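Local atomic coordinates of endoglucanase EG-II (Hypocrea jecorina, PDB entry 3QR3), a protein that hydrolyses internal beta-1,4-glucosidic bonds of cellulose, as an endoglucanase of glycoside hydrolase family 5 with a TIM-barrel catalytic domain. Residues 47-50 against 51-55; 81-84 against 85-88; 107-111 against 112-116; 270-273 against 274-277. All coordinates share one frame; numbering follows the deposited sequence. Where two conformers were deposited one is given.

Interaction 1: 47-50 against 51-55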
# COMPACT_ATOMS: atom_id res chain seq x y z
N GLN A 47 -4.47 -11.90 12.37
CA GLN A 47 -3.95 -12.31 11.06
C GLN A 47 -2.48 -11.92 10.94
O GLN A 47 -1.64 -12.75 10.58
CB GLN A 47 -4.74 -11.66 9.91
CG GLN A 47 -6.11 -12.24 9.67
CD GLN A 47 -6.89 -11.44 8.64
OE1 GLN A 47 -6.32 -10.92 7.68
NE2 GLN A 47 -8.20 -11.32 8.84
N MET A 48 -2.17 -10.67 11.23
CA MET A 48 -0.78 -10.20 11.14
C MET A 48 0.17 -11.05 11.98
O MET A 48 1.28 -11.37 11.56
CB MET A 48 -0.67 -8.72 11.53
CG MET A 48 -1.27 -7.76 10.50
SD MET A 48 -0.88 -6.03 10.84
CE MET A 48 -1.88 -5.74 12.30
N GLN A 49 -0.27 -11.43 13.18
CA GLN A 49 0.58 -12.22 14.07
C GLN A 49 0.91 -13.57 13.42
O GLN A 49 2.05 -14.03 13.46
CB GLN A 49 -0.08 -12.41 15.43
CG GLN A 49 0.78 -13.16 16.44
CD GLN A 49 0.03 -13.48 17.72
OE1 GLN A 49 0.61 -13.48 18.80
NE2 GLN A 49 -1.26 -13.76 17.59
N HIS A 50 -0.10 -14.20 12.83
CA HIS A 50 0.10 -15.42 12.06
C HIS A 50 1.08 -15.21 10.89
O HIS A 50 2.00 -15.99 10.69
CB HIS A 50 -1.24 -15.94 11.54
CG HIS A 50 -1.14 -16.75 10.28
ND1 HIS A 50 -0.60 -18.02 10.25
CD2 HIS A 50 -1.52 -16.47 9.01
CE1 HIS A 50 -0.65 -18.49 9.02
NE2 HIS A 50 -1.20 -17.57 8.25
N PHE A 51 0.85 -14.15 10.11
CA PHE A 51 1.70 -13.86 8.97
C PHE A 51 3.16 -13.68 9.38
O PHE A 51 4.06 -14.14 8.69
CB PHE A 51 1.20 -12.61 8.23
CG PHE A 51 -0.00 -12.87 7.36
CD1 PHE A 51 -0.02 -13.94 6.49
CD2 PHE A 51 -1.10 -12.02 7.40
CE1 PHE A 51 -1.12 -14.18 5.68
CE2 PHE A 51 -2.20 -12.25 6.59
CZ PHE A 51 -2.21 -13.33 5.74
N VAL A 52 3.38 -13.02 10.51
CA VAL A 52 4.74 -12.75 10.97
C VAL A 52 5.37 -14.02 11.55
O VAL A 52 6.52 -14.35 11.23
CB VAL A 52 4.79 -11.61 12.02
CG1 VAL A 52 6.19 -11.52 12.66
CG2 VAL A 52 4.40 -10.28 11.39
N ASN A 53 4.62 -14.73 12.38
CA ASN A 53 5.16 -15.88 13.10
C ASN A 53 5.33 -17.13 12.25
O ASN A 53 6.30 -17.86 12.41
CB ASN A 53 4.30 -16.20 14.32
CG ASN A 53 4.46 -15.19 15.42
OD1 ASN A 53 5.37 -14.36 15.38
ND2 ASN A 53 3.58 -15.24 16.42
N GLU A 54 4.38 -17.36 11.35
CA GLU A 54 4.35 -18.58 10.57
C GLU A 54 4.83 -18.39 9.12
O GLU A 54 5.39 -19.31 8.52
CB GLU A 54 2.94 -19.15 10.59
CG GLU A 54 2.79 -20.51 9.93
CD GLU A 54 1.47 -21.16 10.29
OE1 GLU A 54 1.14 -21.21 11.50
OE2 GLU A 54 0.75 -21.63 9.37
N ASP A 55 4.64 -17.19 8.57
CA ASP A 55 4.87 -16.95 7.15
C ASP A 55 6.02 -16.01 6.85
O ASP A 55 6.20 -15.58 5.71
CB ASP A 55 3.59 -16.42 6.50
CG ASP A 55 2.52 -17.48 6.39
OD1 ASP A 55 2.87 -18.67 6.55
OD2 ASP A 55 1.35 -17.12 6.15
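The imidazole of His-50 meets the Phe-51 ring over one face, with CD2 lying 3.8 Å above the phenyl plane and displaced toward its rim. The two planes are 44° apart, so the pair is neither a stack nor edge-to-face. The carboxylate of Glu-54 stands at the edge of the imidazole, one turn along the alpha-helix 44-55 of this TIM barrel. Its plane is nearly perpendicular to the ring, and its OE2 lies 3.5 Å from His-50 CE1. His-50 CG is anti to the backbone N (chi1 153°), which carries the ring along the helix toward residues 54 and 55. His-50 NE2 is hydrogen-bonded to Asp-317, and Trp-315 stacks on the imidazole. His-50 ND1 is buried with no partner in the model. The nearby acid groups of Glu-54, Asp-55 and Asp-317 would probably favour a protonated ring. Phe-51 and Met-48 face the barrel, where both touch Phe-60 of strand 59-64. On the outer side, Gln-49 and Asn-53 cross with their amide planes 47° apart, and Gln-49 CG comes 3.5 Å from Asn-53 ND2. Backbone i to i+4 bonds run from residues 51-54 back to 47-50. In the last of them, Glu-54 N gives its hydrogen to His-50 O at 2.8 Å.

Interaction 2: 81-84 against 85-88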
# COMPACT_ATOMS: atom_id res chain seq x y z
N THR A 81 -11.66 9.94 17.30
CA THR A 81 -12.09 8.55 17.29
C THR A 81 -11.42 7.79 16.16
O THR A 81 -10.86 6.71 16.36
CB THR A 81 -13.61 8.42 17.12
OG1 THR A 81 -14.26 9.07 18.21
CG2 THR A 81 -13.99 6.95 17.07
N SER A 82 -11.51 8.34 14.96
CA SER A 82 -10.99 7.65 13.78
C SER A 82 -9.52 7.31 13.92
O SER A 82 -9.10 6.17 13.67
CB SER A 82 -11.22 8.50 12.53
OG SER A 82 -12.60 8.74 12.34
N ILE A 83 -8.71 8.29 14.33
CA ILE A 83 -7.27 8.07 14.40
C ILE A 83 -6.95 7.10 15.53
O ILE A 83 -6.04 6.29 15.43
CB ILE A 83 -6.46 9.39 14.53
CG1 ILE A 83 -4.97 9.13 14.34
CG2 ILE A 83 -6.72 10.07 15.88
CD1 ILE A 83 -4.61 8.50 13.00
N SER A 84 -7.73 7.16 16.61
CA SER A 84 -7.58 6.24 17.73
C SER A 84 -7.82 4.78 17.31
O SER A 84 -7.07 3.88 17.68
CB SER A 84 -8.55 6.63 18.85
OG SER A 84 -8.49 5.71 19.92
N LYS A 85 -8.88 4.55 16.55
CA LYS A 85 -9.18 3.22 16.03
C LYS A 85 -8.11 2.77 15.04
O LYS A 85 -7.57 1.67 15.15
CB LYS A 85 -10.57 3.21 15.37
CG LYS A 85 -11.75 3.36 16.35
CD LYS A 85 -11.81 2.19 17.33
CE LYS A 85 -13.05 2.27 18.21
NZ LYS A 85 -13.25 1.01 18.98
N TYR A 86 -7.81 3.61 14.06
CA TYR A 86 -6.80 3.25 13.06
C TYR A 86 -5.44 3.00 13.69
O TYR A 86 -4.72 2.08 13.30
CB TYR A 86 -6.71 4.34 11.98
CG TYR A 86 -5.75 4.01 10.87
CD1 TYR A 86 -6.04 3.01 9.96
CD2 TYR A 86 -4.56 4.71 10.72
CE1 TYR A 86 -5.17 2.71 8.92
CE2 TYR A 86 -3.68 4.43 9.70
CZ TYR A 86 -3.98 3.43 8.80
OH TYR A 86 -3.11 3.14 7.79
N ASP A 87 -5.09 3.79 14.69
CA ASP A 87 -3.80 3.61 15.35
C ASP A 87 -3.67 2.25 16.04
O ASP A 87 -2.57 1.73 16.19
CB ASP A 87 -3.49 4.73 16.34
CG ASP A 87 -2.06 4.65 16.88
OD1 ASP A 87 -1.13 4.56 16.06
OD2 ASP A 87 -1.86 4.67 18.11
N GLN A 88 -4.80 1.68 16.46
CA GLN A 88 -4.74 0.36 17.08
C GLN A 88 -4.21 -0.66 16.08
O GLN A 88 -3.45 -1.55 16.44
CB GLN A 88 -6.11 -0.10 17.61
CG GLN A 88 -6.61 0.66 18.82
CD GLN A 88 -8.04 0.26 19.19
OE1 GLN A 88 -8.47 -0.87 18.95
NE2 GLN A 88 -8.77 1.19 19.78
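Lys-85 lays the first part of its side chain over the preceding turn, with CG 3.5 Å from Thr-81 O. The methyl CG2 of Thr-81 lies further off, 4.3 Å from Lys-85 CG. The lysine CG is anti to its own carbonyl carbon (chi1 -69°), which holds it near Thr-81, and a bend at chi2 then leads the chain away. Its ammonium group bonds to the carbonyl oxygen of Phe-35 and makes a cation-pi contact with the ring of that residue. Ile-83 and Tyr-86 meet on another side of the helix. The CD1 methyl of Ile-83 reaches the edge of the phenol ring, near its plane, 4.4 Å from Tyr-86 CD2. This is a loose apolar contact. Both segments belong to alpha-helix 80-95, one of the helices that surround the parallel strands of the TIM barrel. Tyr-86 points inward: its hydroxyl is bonded to Leu-62 O of strand 59-64, and Phe-13 packs edge-to-face with the ring. Toward the neighbouring helix 122-136, Ile-83 touches Leu-132 and Lys-135, and Asp-87 OD1 is bonded to Tyr-136 OH. The backbone repeats the i to i+4 pattern. Lys-85 N bonds to Thr-81 O and Tyr-86 N to Ser-82 O, the second almost straight at 173°. Asp-87 N is 2.8 Å from Ile-83 O. The fourth bond is weak, with Gln-88 N at 3.4 Å from Ser-84 O. Beside it, CG of Gln-88 packs 3.4 Å from the same Ser-84 O.

Interaction 3: 107-111 against 112-116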
# COMPACT_ATOMS: atom_id res chain seq x y z
N TYR A 107 -7.09 7.47 -4.63
CA TYR A 107 -6.97 7.65 -6.07
C TYR A 107 -6.69 9.10 -6.46
O TYR A 107 -7.13 9.56 -7.51
CB TYR A 107 -8.23 7.12 -6.76
CG TYR A 107 -8.55 5.70 -6.36
CD1 TYR A 107 -9.34 5.44 -5.24
CD2 TYR A 107 -8.06 4.62 -7.07
CE1 TYR A 107 -9.63 4.14 -4.85
CE2 TYR A 107 -8.35 3.30 -6.69
CZ TYR A 107 -9.14 3.08 -5.58
OH TYR A 107 -9.44 1.80 -5.19
N ALA A 108 -5.98 9.81 -5.58
CA ALA A 108 -5.57 11.20 -5.79
C ALA A 108 -6.78 12.14 -5.82
O ALA A 108 -6.71 13.23 -6.37
CB ALA A 108 -4.74 11.36 -7.08
N ARG A 109 -7.86 11.70 -5.20
CA ARG A 109 -9.12 12.41 -5.30
C ARG A 109 -9.85 12.51 -3.97
O ARG A 109 -9.61 11.74 -3.04
CB ARG A 109 -10.03 11.70 -6.32
CG ARG A 109 -9.66 11.96 -7.78
CD ARG A 109 -10.45 11.02 -8.69
NE ARG A 109 -10.22 11.28 -10.11
CZ ARG A 109 -9.12 10.94 -10.76
NH1 ARG A 109 -8.12 10.33 -10.12
NH2 ARG A 109 -9.01 11.21 -12.06
N TRP A 110 -10.74 13.49 -3.88
CA TRP A 110 -11.68 13.57 -2.77
C TRP A 110 -13.05 13.81 -3.39
O TRP A 110 -13.30 14.85 -3.99
CB TRP A 110 -11.26 14.70 -1.83
CG TRP A 110 -12.26 15.11 -0.76
CD1 TRP A 110 -13.38 15.90 -0.93
CD2 TRP A 110 -12.19 14.82 0.64
NE1 TRP A 110 -14.01 16.09 0.28
CE2 TRP A 110 -13.30 15.44 1.26
CE3 TRP A 110 -11.29 14.09 1.43
CZ2 TRP A 110 -13.55 15.34 2.63
CZ3 TRP A 110 -11.54 13.99 2.80
CH2 TRP A 110 -12.66 14.61 3.39
N ASN A 111 -13.93 12.81 -3.27
CA ASN A 111 -15.29 12.91 -3.82
C ASN A 111 -15.31 13.39 -5.28
O ASN A 111 -16.09 14.28 -5.64
CB ASN A 111 -16.18 13.80 -2.94
CG ASN A 111 -16.30 13.27 -1.52
OD1 ASN A 111 -16.02 12.11 -1.27
ND2 ASN A 111 -16.69 14.13 -0.59
N GLY A 112 -14.47 12.80 -6.11
CA GLY A 112 -14.48 13.12 -7.53
C GLY A 112 -13.55 14.25 -7.94
O GLY A 112 -13.31 14.44 -9.13
N GLY A 113 -13.04 15.01 -6.98
CA GLY A 113 -12.14 16.12 -7.28
C GLY A 113 -10.68 15.74 -7.13
O GLY A 113 -10.29 15.13 -6.14
N ILE A 114 -9.85 16.10 -8.11
CA ILE A 114 -8.44 15.72 -8.08
C ILE A 114 -7.63 16.68 -7.21
O ILE A 114 -7.71 17.90 -7.38
CB ILE A 114 -7.83 15.69 -9.48
CG1 ILE A 114 -8.49 14.60 -10.32
CG2 ILE A 114 -6.33 15.48 -9.42
CD1 ILE A 114 -8.20 14.75 -11.83
N ILE A 115 -6.86 16.14 -6.28
CA ILE A 115 -6.01 16.94 -5.42
C ILE A 115 -5.12 17.86 -6.27
O ILE A 115 -4.36 17.39 -7.12
CB ILE A 115 -5.11 16.06 -4.54
CG1 ILE A 115 -5.96 15.18 -3.61
CG2 ILE A 115 -4.16 16.90 -3.72
CD1 ILE A 115 -5.14 14.01 -3.00
N GLY A 116 -5.24 19.16 -6.04
CA GLY A 116 -4.41 20.14 -6.71
C GLY A 116 -4.79 20.40 -8.15
O GLY A 116 -4.13 21.16 -8.85
O HOH W 1 -12.28 12.93 -11.36
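Backbone hydrogen bonds join Trp-110 and Gly-113 in both directions. Trp-110 N is 2.8 Å from Gly-113 O, and Gly-113 N returns a bond to Trp-110 O. The return donor stands well above the carbonyl plane. This is a two-residue beta hairpin closed by a type I' turn, with Asn-111 and Gly-112 at its corners. Both corner residues have positive phi, as a type I' turn requires, and Gly-112 (phi 91°) is the second of them. Beyond the turn, Arg-109 and Ile-114 form a non-hydrogen-bonded pair, and Ile-115 N bonds to Ala-108 O at 2.9 Å. CA-H...O contacts add to the pairing, with Arg-109 CA 3.1 Å from Gly-113 O.

Van der Waals packing is made by Ile-114 on the guanidinium of Arg-109. The isoleucine runs alongside the arginine, pointing the same way. It lays CG1 3.6 Å above one face, offset toward the rim, while CD1 reaches NH2.

Polar bonds at the guanidinium edge fix its rotation. NH1 bonds to Tyr-107 O in the guanidinium plane at 2.9 Å and also to His-151 O. NE bonds to a water, which donates on to Gly-112 O and so ties the arginine to the turn.

The hairpin lies in the loop after strand 99-104 of the TIM barrel. Trp-110 packs edge-to-face with Trp-66 of helix 66-69. Ile-115 touches helices 122-136 and 155-171, and Ala-108 reaches Trp-158 on the latter.

Interaction 4: 270-273 against 274-277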
# COMPACT_ATOMS: atom_id res chain seq x y z
N ILE A 270 -0.69 -19.56 -9.10
CA ILE A 270 0.37 -20.21 -8.35
C ILE A 270 1.63 -20.27 -9.20
O ILE A 270 2.73 -20.06 -8.71
CB ILE A 270 -0.04 -21.62 -7.87
CG1 ILE A 270 -1.03 -21.49 -6.70
CG2 ILE A 270 1.19 -22.43 -7.47
CD1 ILE A 270 -1.66 -22.80 -6.26
N GLN A 271 1.46 -20.50 -10.50
CA GLN A 271 2.61 -20.50 -11.40
C GLN A 271 3.11 -19.08 -11.68
O GLN A 271 4.29 -18.80 -11.47
CB GLN A 271 2.32 -21.24 -12.71
CG GLN A 271 3.48 -21.13 -13.71
CD GLN A 271 3.33 -22.05 -14.91
OE1 GLN A 271 3.96 -21.84 -15.95
NE2 GLN A 271 2.48 -23.06 -14.78
N ASP A 272 2.23 -18.20 -12.14
CA ASP A 272 2.63 -16.85 -12.53
C ASP A 272 3.10 -15.97 -11.37
O ASP A 272 4.06 -15.21 -11.51
CB ASP A 272 1.51 -16.14 -13.30
CG ASP A 272 1.28 -16.75 -14.68
OD1 ASP A 272 2.05 -17.65 -15.08
OD2 ASP A 272 0.32 -16.33 -15.37
N MET A 273 2.42 -16.06 -10.24
CA MET A 273 2.82 -15.26 -9.09
C MET A 273 4.17 -15.69 -8.57
O MET A 273 4.97 -14.87 -8.14
CB MET A 273 1.79 -15.33 -7.97
CG MET A 273 2.20 -14.55 -6.73
SD MET A 273 2.35 -12.77 -7.04
CE MET A 273 0.62 -12.30 -7.21
N CYS A 274 4.44 -16.99 -8.61
CA CYS A 274 5.70 -17.47 -8.10
C CYS A 274 6.85 -17.04 -9.02
O CYS A 274 7.91 -16.68 -8.54
CB CYS A 274 5.68 -18.98 -7.85
SG CYS A 274 4.73 -19.43 -6.34
N GLN A 275 6.61 -17.04 -10.33
CA GLN A 275 7.58 -16.50 -11.28
C GLN A 275 7.82 -15.02 -11.03
O GLN A 275 8.95 -14.56 -11.04
CB GLN A 275 7.11 -16.73 -12.72
CG GLN A 275 7.13 -18.20 -13.11
CD GLN A 275 6.51 -18.47 -14.46
OE1 GLN A 275 5.91 -17.59 -15.08
NE2 GLN A 275 6.64 -19.70 -14.93
N GLN A 276 6.74 -14.27 -10.78
CA GLN A 276 6.86 -12.85 -10.54
C GLN A 276 7.71 -12.58 -9.30
O GLN A 276 8.65 -11.79 -9.33
CB GLN A 276 5.48 -12.20 -10.36
CG GLN A 276 5.57 -10.67 -10.29
CD GLN A 276 4.23 -10.03 -9.97
OE1 GLN A 276 3.79 -10.01 -8.82
NE2 GLN A 276 3.59 -9.48 -10.99
N ILE A 277 7.36 -13.25 -8.21
CA ILE A 277 8.04 -13.09 -6.94
C ILE A 277 9.51 -13.50 -7.05
O ILE A 277 10.39 -12.87 -6.47
CB ILE A 277 7.37 -13.94 -5.84
CG1 ILE A 277 5.93 -13.49 -5.64
CG2 ILE A 277 8.13 -13.83 -4.52
CD1 ILE A 277 5.79 -12.03 -5.32
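This is a local contact between successive turns of alpha-helix 267-281, the helical crossover of the beta-alpha-beta unit that joins strands 256-261 and 287-296 of the TIM barrel. Three backbone bonds of the i to i+4 kind hold the turns together. Gln-275 N reaches Gln-271 O at 3.1 Å, Gln-276 N bonds to Asp-272 O, and Ile-277 N bonds to Met-273 O. On the inner side, Met-273 bends at chi2 and chi3, and its side chain crosses that of Ile-277. Its sulfur SD lies 3.9 Å from Ile-277 CG1. Met-273 also touches Thr-261 of strand 256-261 and Leu-320 of helix 319-325. On the outer side, Gln-275 passes its CG over the preceding turn, 3.3 Å from Gln-271 O. The side chain of Gln-271 has two conformers, so its meeting with the Gln-275 amide is doubtful. The Gln-275 OE1 end has a partner elsewhere, a hydrogen bond from Asn-236. Cys-274 forms a disulfide with Cys-324, which fastens this helix to helix 319-325 near the C-terminal end of the chain. With chi1 at -75°, the cysteine sulfur turns away from its carbonyl carbon and lies beside the backbone N. It is thereby set back over the preceding turn, with Cys-274 SG 3.2 Å from Ile-270 O.

From the N terminus the four contacts come in series, and none nests in or crosses another. Interactions 1, 2 and 4 each join successive turns within one helix, so they close no larger loop. Interaction 3 closes a tight hairpin in the loop after strand 99-104. Helices 44-55 and 80-95 precede strands 59-64 and 99-104, and helix 267-281 leads to strand 287-296. Interactions 1 and 2 come within about 6 Å at their nearest atoms. Interactions 2 and 4 lie on opposite sides of the chain's centre, with their own centres about 36 Å apart. C-terminal residues reach both interaction 1 and interaction 4, through Asp-317 and Cys-324.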